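Local coordinates for protein protease (Penicillium cyclopium, PDB 5Z6O) that cleaves peptide bonds as a calcium-binding, proteinase K-like serine protease of the subtilisin family, probably degrading casein, gelatin and collagen type IV, at residues Asn180-Ala185 and Ser251-Ile256; Ala238-Ala243 and Leu276-Asn281. One frame throughout, in Å; residues are numbered along the deposited sequence.

Contact 1 joins strand 182-187 of the central parallel sheet to helix 249-259 by a covalent disulfide beside a calcium site, whereas contact 2 sets helix 227-245 against the irregular C-terminal chain through a tyrosine, van der Waals touches and a bridging water. Both are largely buried, and their centres lie about 12 Å apart, so neighbouring places in one fold are held by quite different chemistry. The two helices follow each other in sequence, and Ile256 of contact 1 joins the contacts by packing its CG1 on Leu241 CD1 (3.7 Å) and its CG2 on Leu276 CD1 (3.8 Å), both residues of contact 2. Along the chain the four segments alternate.

Contact 1. Residues Asn180-Ala185 and Ser251-Ile256; sequences NVCTIA and SACARI. With CA (calcium ion), chain B.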
ATOM      1  N   ASN A 180      -5.531  -2.678  14.796  1.00 14.83           N
ATOM      2  CA  ASN A 180      -5.984  -3.544  13.709  1.00 16.09           C
ATOM      3  C   ASN A 180      -5.594  -3.106  12.311  1.00 13.14           C
ATOM      4  O   ASN A 180      -6.133  -3.694  11.349  1.00 12.90           O
ATOM      5  CB  ASN A 180      -7.512  -3.690  13.728  1.00 24.71           C
ATOM      6  CG  ASN A 180      -8.004  -4.203  15.057  1.00 29.58           C
ATOM      7  OD1 ASN A 180      -7.510  -5.224  15.550  1.00 35.53           O
ATOM      8  ND2 ASN A 180      -8.939  -3.483  15.668  1.00 33.47           N
ATOM      9  N   VAL A 181      -4.727  -2.106  12.147  1.00 14.04           N
ATOM     10  CA  VAL A 181      -4.232  -1.756  10.815  1.00  5.37           C
ATOM     11  C   VAL A 181      -3.063  -2.653  10.507  1.00  7.36           C
ATOM     12  O   VAL A 181      -2.552  -3.340  11.393  1.00 10.57           O
ATOM     13  CB  VAL A 181      -3.819  -0.272  10.714  1.00 10.95           C
ATOM     14  CG1 VAL A 181      -5.014   0.638  10.945  1.00 13.17           C
ATOM     15  CG2 VAL A 181      -2.700   0.045  11.687  1.00 13.34           C
ATOM     16  N   CYS A 182      -2.647  -2.682   9.235  1.00  8.26           N
ATOM     17  CA  CYS A 182      -1.537  -3.524   8.818  1.00  8.82           C
ATOM     18  C   CYS A 182      -0.380  -2.554   8.588  1.00  9.40           C
ATOM     19  O   CYS A 182      -0.398  -1.775   7.633  1.00  9.41           O
ATOM     20  CB  CYS A 182      -1.920  -4.314   7.563  1.00  7.24           C
ATOM     21  SG  CYS A 182      -1.088  -5.921   7.418  1.00  9.99           S
ATOM     22  N   THR A 183       0.562  -2.513   9.527  1.00  7.88           N
ATOM     23  CA  THR A 183       1.606  -1.489   9.537  1.00  6.42           C
ATOM     24  C   THR A 183       2.884  -2.046   8.913  1.00  6.94           C
ATOM     25  O   THR A 183       3.386  -3.092   9.360  1.00  8.71           O
ATOM     26  CB  THR A 183       1.880  -1.063  10.978  1.00  9.03           C
ATOM     27  OG1 THR A 183       0.682  -0.510  11.537  1.00 10.54           O
ATOM     28  CG2 THR A 183       2.978  -0.039  11.044  1.00  9.28           C
ATOM     29  N   ILE A 184       3.439  -1.327   7.922  1.00  6.68           N
ATOM     30  CA  ILE A 184       4.402  -1.922   6.987  1.00  4.46           C
ATOM     31  C   ILE A 184       5.734  -1.177   7.085  1.00  8.82           C
ATOM     32  O   ILE A 184       5.788   0.041   6.893  1.00  8.76           O
ATOM     33  CB  ILE A 184       3.886  -1.886   5.535  1.00  7.04           C
ATOM     34  CG1 ILE A 184       2.435  -2.378   5.428  1.00  8.40           C
ATOM     35  CG2 ILE A 184       4.802  -2.695   4.632  1.00  7.39           C
ATOM     36  CD1 ILE A 184       2.243  -3.764   6.089  1.00  7.55           C
ATOM     37  N   ALA A 185       6.812  -1.915   7.343  1.00  8.59           N
ATOM     38  CA  ALA A 185       8.161  -1.367   7.328  1.00  7.69           C
ATOM     39  C   ALA A 185       8.822  -1.631   5.980  1.00 11.72           C
ATOM     40  O   ALA A 185       8.337  -2.429   5.168  1.00  8.97           O
ATOM     41  CB  ALA A 185       8.998  -1.970   8.472  1.00 12.82           C
ATOM     42  N   SER A 251      -9.430 -10.368   7.963  1.00 13.67           N
ATOM     43  CA  SER A 251      -8.444 -11.439   8.104  1.00 14.07           C
ATOM     44  C   SER A 251      -7.219 -11.257   7.205  1.00 13.28           C
ATOM     45  O   SER A 251      -6.292 -12.090   7.244  1.00 16.11           O
ATOM     46  CB  SER A 251      -9.106 -12.802   7.811  1.00 19.14           C
ATOM     47  OG  SER A 251     -10.011 -13.164   8.872  1.00 31.58           O
ATOM     48  N   ALA A 252      -7.210 -10.210   6.368  1.00 12.77           N
ATOM     49  CA  ALA A 252      -6.199 -10.128   5.319  1.00 14.00           C
ATOM     50  C   ALA A 252      -4.816  -9.842   5.900  1.00 10.12           C
ATOM     51  O   ALA A 252      -3.812 -10.382   5.420  1.00 12.47           O
ATOM     52  CB  ALA A 252      -6.620  -9.077   4.295  1.00 14.34           C
ATOM     53  N   CYS A 253      -4.718  -8.996   6.940  1.00 10.04           N
ATOM     54  CA  CYS A 253      -3.374  -8.753   7.470  1.00 11.46           C
ATOM     55  C   CYS A 253      -2.819 -10.034   8.059  1.00 14.32           C
ATOM     56  O   CYS A 253      -1.653 -10.392   7.823  1.00 10.43           O
ATOM     57  CB  CYS A 253      -3.407  -7.624   8.516  1.00 11.67           C
ATOM     58  SG  CYS A 253      -1.765  -7.025   9.009  1.00 11.18           S
ATOM     59  N   ALA A 254      -3.672 -10.786   8.778  1.00 10.37           N
ATOM     60  CA  ALA A 254      -3.175 -12.008   9.408  1.00 12.08           C
ATOM     61  C   ALA A 254      -2.767 -13.041   8.360  1.00  8.40           C
ATOM     62  O   ALA A 254      -1.765 -13.754   8.545  1.00 12.89           O
ATOM     63  CB  ALA A 254      -4.241 -12.597  10.341  1.00 14.86           C
ATOM     64  N   ARG A 255      -3.499 -13.097   7.249  1.00 10.52           N
ATOM     65  CA  ARG A 255      -3.164 -14.043   6.186  1.00 11.52           C
ATOM     66  C   ARG A 255      -1.853 -13.658   5.488  1.00  8.36           C
ATOM     67  O   ARG A 255      -1.023 -14.523   5.175  1.00  9.70           O
ATOM     68  CB  ARG A 255      -4.311 -14.097   5.184  1.00 12.01           C
ATOM     69  CG  ARG A 255      -4.040 -14.971   3.954  1.00 11.43           C
ATOM     70  CD  ARG A 255      -3.782 -16.425   4.337  1.00 20.22           C
ATOM     71  NE  ARG A 255      -3.650 -17.201   3.114  1.00 15.76           N
ATOM     72  CZ  ARG A 255      -3.009 -18.353   3.031  1.00 18.57           C
ATOM     73  NH1 ARG A 255      -2.929 -18.972   1.858  1.00 23.53           N
ATOM     74  NH2 ARG A 255      -2.441 -18.867   4.118  1.00 21.64           N
ATOM     75  N   ILE A 256      -1.650 -12.363   5.238  1.00 12.07           N
ATOM     76  CA  ILE A 256      -0.379 -11.905   4.675  1.00 10.66           C
ATOM     77  C   ILE A 256       0.773 -12.216   5.623  1.00  9.80           C
ATOM     78  O   ILE A 256       1.845 -12.658   5.192  1.00 11.18           O
ATOM     79  CB  ILE A 256      -0.465 -10.409   4.346  1.00  8.50           C
ATOM     80  CG1 ILE A 256      -1.345 -10.232   3.123  1.00 12.15           C
ATOM     81  CG2 ILE A 256       0.926  -9.777   4.160  1.00 12.63           C
ATOM     82  CD1 ILE A 256      -1.876  -8.796   2.998  1.00 12.97           C
TER
HETATM   83 CA    CA B 301      -1.275  -4.756  13.121  1.00 25.39          CA
HETATM   84  O   HOH W   1      -2.839  -3.596  14.906  1.00 35.91           O
HETATM   85  O   HOH W   2      -0.434  -2.637  13.434  1.00 18.40           O
HETATM   86  O   HOH W   3      -3.063  -6.126  12.405  1.00 22.84           O
HETATM   87  O   HOH W   4       0.454  -4.820  14.565  1.00 20.49           O
HETATM   88  O   HOH W   5      -1.327  -6.416  14.870  1.00 30.88           O
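Cys182 and Cys253 face each other, CB of each directed at the other segment, and are joined by a disulfide with SG to SG at 2.1 Å. The S-S torsion of 79° turns the two CB-SG arms nearly at right angles. On both cysteines SG stands anti to the backbone N (chi1 -150° and -169°), which stretches the arms towards one another; the CA atoms of Cys182 and Cys253 are 5.7 Å apart. Phe158 of the adjoining strand packs on both cysteines. In this subtilisin fold the bond ties an inner strand of the seven-stranded parallel sheet to helix 249-259, and the strand's entry doubles as a calcium site, much as in proteinase K. CB of Val181 points away from the helix, while Val181 O coordinates the calcium at 2.6 Å. Five waters and Asp204 complete the shell. The same segment also supplies second-shell bonds: Asn180 N donates to water 1 at 2.8 Å, and water 2 donates to Thr183 OG1 at 3.1 Å. Thr183 N in turn hydrogen-bonds Asp204 OD2, fixing that carboxylate beside the metal.

Contact 2. Residues Ala238-Ala243 and Leu276-Asn281; sequences AAYLMA and LYNGIN
Tyr240 reaches from helix 227-245 to Asn278 and Ile280, and van der Waals contacts make up the first group. With chi1 near 174° the ring extends from the helix to the C-terminal chain. There CE2 of Tyr240 rests 4.0 Å from Asn278 CB. The methyl CD1 of Ile280, whose side chain runs at about a right angle to the tyrosine, meets Tyr240 OH at 3.7 Å. Leu241 adds a looser touch, its CD2 lying 4.3 Å from Asn278 O.

Polar links across the contact pass through water 6, which lies in the plane of the Tyr240 ring at its edge. It is hydrogen-bonded to Tyr240 OH at 2.6 Å and donates to Asn278 O at 3.0 Å. The same hydroxyl is hydrogen-bonded to Asp29 N, so it has two polar partners.

Within 276-281 the Tyr277 side chain runs along the residues that follow it: its OH accepts from Asn281 N at 3.0 Å, with a bent N-H...O angle of 139°, and Gly279 N sits above one face of the Tyr277 ring towards its rim. Gly279 has a positive phi, a conformation glycine adopts easily. Asn278 also pairs by backbone with Ile16. This is packing at the far end of helix 227-245, away from the active site, where the C-terminal segment of the subtilisin fold lies between that helix and the N-terminal region.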
ATOM      1  N   ALA A 238      -3.028  -7.557  -0.652  1.00  7.64           N
ATOM      2  CA  ALA A 238      -4.316  -7.849  -0.047  1.00  6.87           C
ATOM      3  C   ALA A 238      -5.394  -7.950  -1.101  1.00 12.63           C
ATOM      4  O   ALA A 238      -6.225  -8.856  -1.054  1.00  9.39           O
ATOM      5  CB  ALA A 238      -4.692  -6.780   0.983  1.00  8.40           C
ATOM      6  N   ALA A 239      -5.400  -7.022  -2.066  1.00  7.26           N
ATOM      7  CA  ALA A 239      -6.425  -7.098  -3.111  1.00  6.58           C
ATOM      8  C   ALA A 239      -6.279  -8.393  -3.906  1.00  9.73           C
ATOM      9  O   ALA A 239      -7.266  -9.083  -4.199  1.00  9.84           O
ATOM     10  CB  ALA A 239      -6.325  -5.856  -4.018  1.00  6.37           C
ATOM     11  N   TYR A 240      -5.035  -8.757  -4.224  1.00  8.94           N
ATOM     12  CA  TYR A 240      -4.738 -10.016  -4.892  1.00  7.44           C
ATOM     13  C   TYR A 240      -5.292 -11.218  -4.118  1.00  9.58           C
ATOM     14  O   TYR A 240      -5.941 -12.105  -4.692  1.00 11.31           O
ATOM     15  CB  TYR A 240      -3.232 -10.091  -5.038  1.00  8.12           C
ATOM     16  CG  TYR A 240      -2.704 -11.375  -5.581  1.00  7.89           C
ATOM     17  CD1 TYR A 240      -2.793 -11.662  -6.942  1.00 11.71           C
ATOM     18  CD2 TYR A 240      -2.121 -12.295  -4.743  1.00  7.85           C
ATOM     19  CE1 TYR A 240      -2.300 -12.867  -7.447  1.00 11.91           C
ATOM     20  CE2 TYR A 240      -1.572 -13.503  -5.242  1.00  8.27           C
ATOM     21  CZ  TYR A 240      -1.692 -13.766  -6.576  1.00 11.94           C
ATOM     22  OH  TYR A 240      -1.171 -14.942  -7.027  1.00 10.42           O
ATOM     23  N   LEU A 241      -5.036 -11.276  -2.802  1.00  7.27           N
ATOM     24  CA  LEU A 241      -5.464 -12.447  -2.047  1.00  7.91           C
ATOM     25  C   LEU A 241      -6.974 -12.466  -1.876  1.00 12.03           C
ATOM     26  O   LEU A 241      -7.573 -13.547  -1.816  1.00 10.42           O
ATOM     27  CB  LEU A 241      -4.776 -12.477  -0.675  1.00  9.47           C
ATOM     28  CG  LEU A 241      -3.280 -12.774  -0.776  1.00 10.88           C
ATOM     29  CD1 LEU A 241      -2.604 -12.617   0.596  1.00 13.83           C
ATOM     30  CD2 LEU A 241      -3.080 -14.191  -1.292  1.00 14.24           C
ATOM     31  N   MET A 242      -7.602 -11.295  -1.771  1.00  9.30           N
ATOM     32  CA  MET A 242      -9.057 -11.251  -1.700  1.00 10.46           C
ATOM     33  C   MET A 242      -9.678 -11.847  -2.947  1.00 15.98           C
ATOM     34  O   MET A 242     -10.629 -12.627  -2.859  1.00 14.10           O
ATOM     35  CB  MET A 242      -9.557  -9.807  -1.527  1.00 12.04           C
ATOM     36  CG  MET A 242      -9.299  -9.269  -0.137  1.00 13.71           C
ATOM     37  SD  MET A 242      -9.729  -7.478  -0.112  1.00 14.85           S
ATOM     38  CE  MET A 242      -9.341  -7.176   1.607  1.00 14.81           C
ATOM     39  N   ALA A 243      -9.168 -11.467  -4.124  1.00 11.63           N
ATOM     40  CA  ALA A 243      -9.784 -11.970  -5.348  1.00  9.92           C
ATOM     41  C   ALA A 243      -9.397 -13.419  -5.602  1.00 20.00           C
ATOM     42  O   ALA A 243     -10.165 -14.145  -6.235  1.00 19.12           O
ATOM     43  CB  ALA A 243      -9.397 -11.101  -6.547  1.00  9.94           C
ATOM     44  N   LEU A 276       6.938  -9.646   2.864  1.00  5.63           N
ATOM     45  CA  LEU A 276       5.801  -9.955   1.993  1.00  8.03           C
ATOM     46  C   LEU A 276       6.148 -11.016   0.951  1.00  9.15           C
ATOM     47  O   LEU A 276       7.135 -10.890   0.233  1.00  8.55           O
ATOM     48  CB  LEU A 276       5.385  -8.674   1.268  1.00  6.45           C
ATOM     49  CG  LEU A 276       4.189  -8.712   0.284  1.00  7.28           C
ATOM     50  CD1 LEU A 276       2.937  -9.204   1.036  1.00  9.83           C
ATOM     51  CD2 LEU A 276       4.014  -7.301  -0.322  1.00  6.01           C
ATOM     52  N   TYR A 277       5.268 -12.016   0.825  1.00  8.56           N
ATOM     53  CA  TYR A 277       5.378 -13.093  -0.167  1.00  8.67           C
ATOM     54  C   TYR A 277       3.977 -13.445  -0.638  1.00  9.90           C
ATOM     55  O   TYR A 277       3.092 -13.617   0.202  1.00 11.41           O
ATOM     56  CB  TYR A 277       6.041 -14.313   0.469  1.00 10.31           C
ATOM     57  CG  TYR A 277       6.132 -15.483  -0.460  1.00  9.51           C
ATOM     58  CD1 TYR A 277       6.861 -15.397  -1.645  1.00 10.21           C
ATOM     59  CD2 TYR A 277       5.487 -16.671  -0.164  1.00  9.49           C
ATOM     60  CE1 TYR A 277       6.927 -16.506  -2.525  1.00 13.59           C
ATOM     61  CE2 TYR A 277       5.562 -17.756  -1.002  1.00 17.69           C
ATOM     62  CZ  TYR A 277       6.268 -17.672  -2.178  1.00 16.91           C
ATOM     63  OH  TYR A 277       6.319 -18.775  -3.010  1.00 18.15           O
ATOM     64  N   ASN A 278       3.757 -13.563  -1.964  1.00  7.72           N
ATOM     65  CA  ASN A 278       2.386 -13.728  -2.460  1.00  8.49           C
ATOM     66  C   ASN A 278       1.916 -15.182  -2.485  1.00 13.45           C
ATOM     67  O   ASN A 278       0.771 -15.420  -2.863  1.00 13.49           O
ATOM     68  CB  ASN A 278       2.207 -13.071  -3.877  1.00  9.34           C
ATOM     69  CG  ASN A 278       2.879 -13.851  -5.019  1.00  9.49           C
ATOM     70  OD1 ASN A 278       2.690 -13.510  -6.197  1.00 13.18           O
ATOM     71  ND2 ASN A 278       3.664 -14.847  -4.699  1.00  7.80           N
ATOM     72  N   GLY A 279       2.752 -16.145  -2.087  1.00 10.53           N
ATOM     73  CA  GLY A 279       2.303 -17.515  -1.945  1.00 14.22           C
ATOM     74  C   GLY A 279       2.230 -18.306  -3.238  1.00 20.65           C
ATOM     75  O   GLY A 279       1.591 -19.364  -3.271  1.00 20.52           O
ATOM     76  N   ILE A 280       2.860 -17.827  -4.302  1.00 16.41           N
ATOM     77  CA  ILE A 280       2.618 -18.396  -5.627  1.00 18.12           C
ATOM     78  C   ILE A 280       3.318 -19.739  -5.775  1.00 25.92           C
ATOM     79  O   ILE A 280       2.855 -20.586  -6.543  1.00 24.83           O
ATOM     80  CB  ILE A 280       3.047 -17.410  -6.731  1.00 17.55           C
ATOM     81  CG1 ILE A 280       2.530 -17.856  -8.099  1.00 22.17           C
ATOM     82  CG2 ILE A 280       4.561 -17.250  -6.727  1.00 17.67           C
ATOM     83  CD1 ILE A 280       1.034 -17.622  -8.308  1.00 19.92           C
ATOM     84  N   ASN A 281       4.405 -19.955  -5.030  1.00 21.37           N
ATOM     85  CA  ASN A 281       5.208 -21.185  -5.044  1.00 35.49           C
ATOM     86  C   ASN A 281       5.633 -21.561  -6.469  1.00 41.06           C
ATOM     87  O   ASN A 281       5.315 -22.634  -6.993  1.00 39.54           O
ATOM     88  CB  ASN A 281       4.438 -22.311  -4.356  1.00 37.01           C
ATOM     89  CG  ASN A 281       4.250 -22.055  -2.869  1.00 47.10           C
ATOM     90  OD1 ASN A 281       5.197 -21.704  -2.167  1.00 52.82           O
ATOM     91  ND2 ASN A 281       3.024 -22.224  -2.387  1.00 48.14           N
TER
HETATM   92  O   HOH W   6      -0.402 -16.687  -5.266  1.00 13.22           O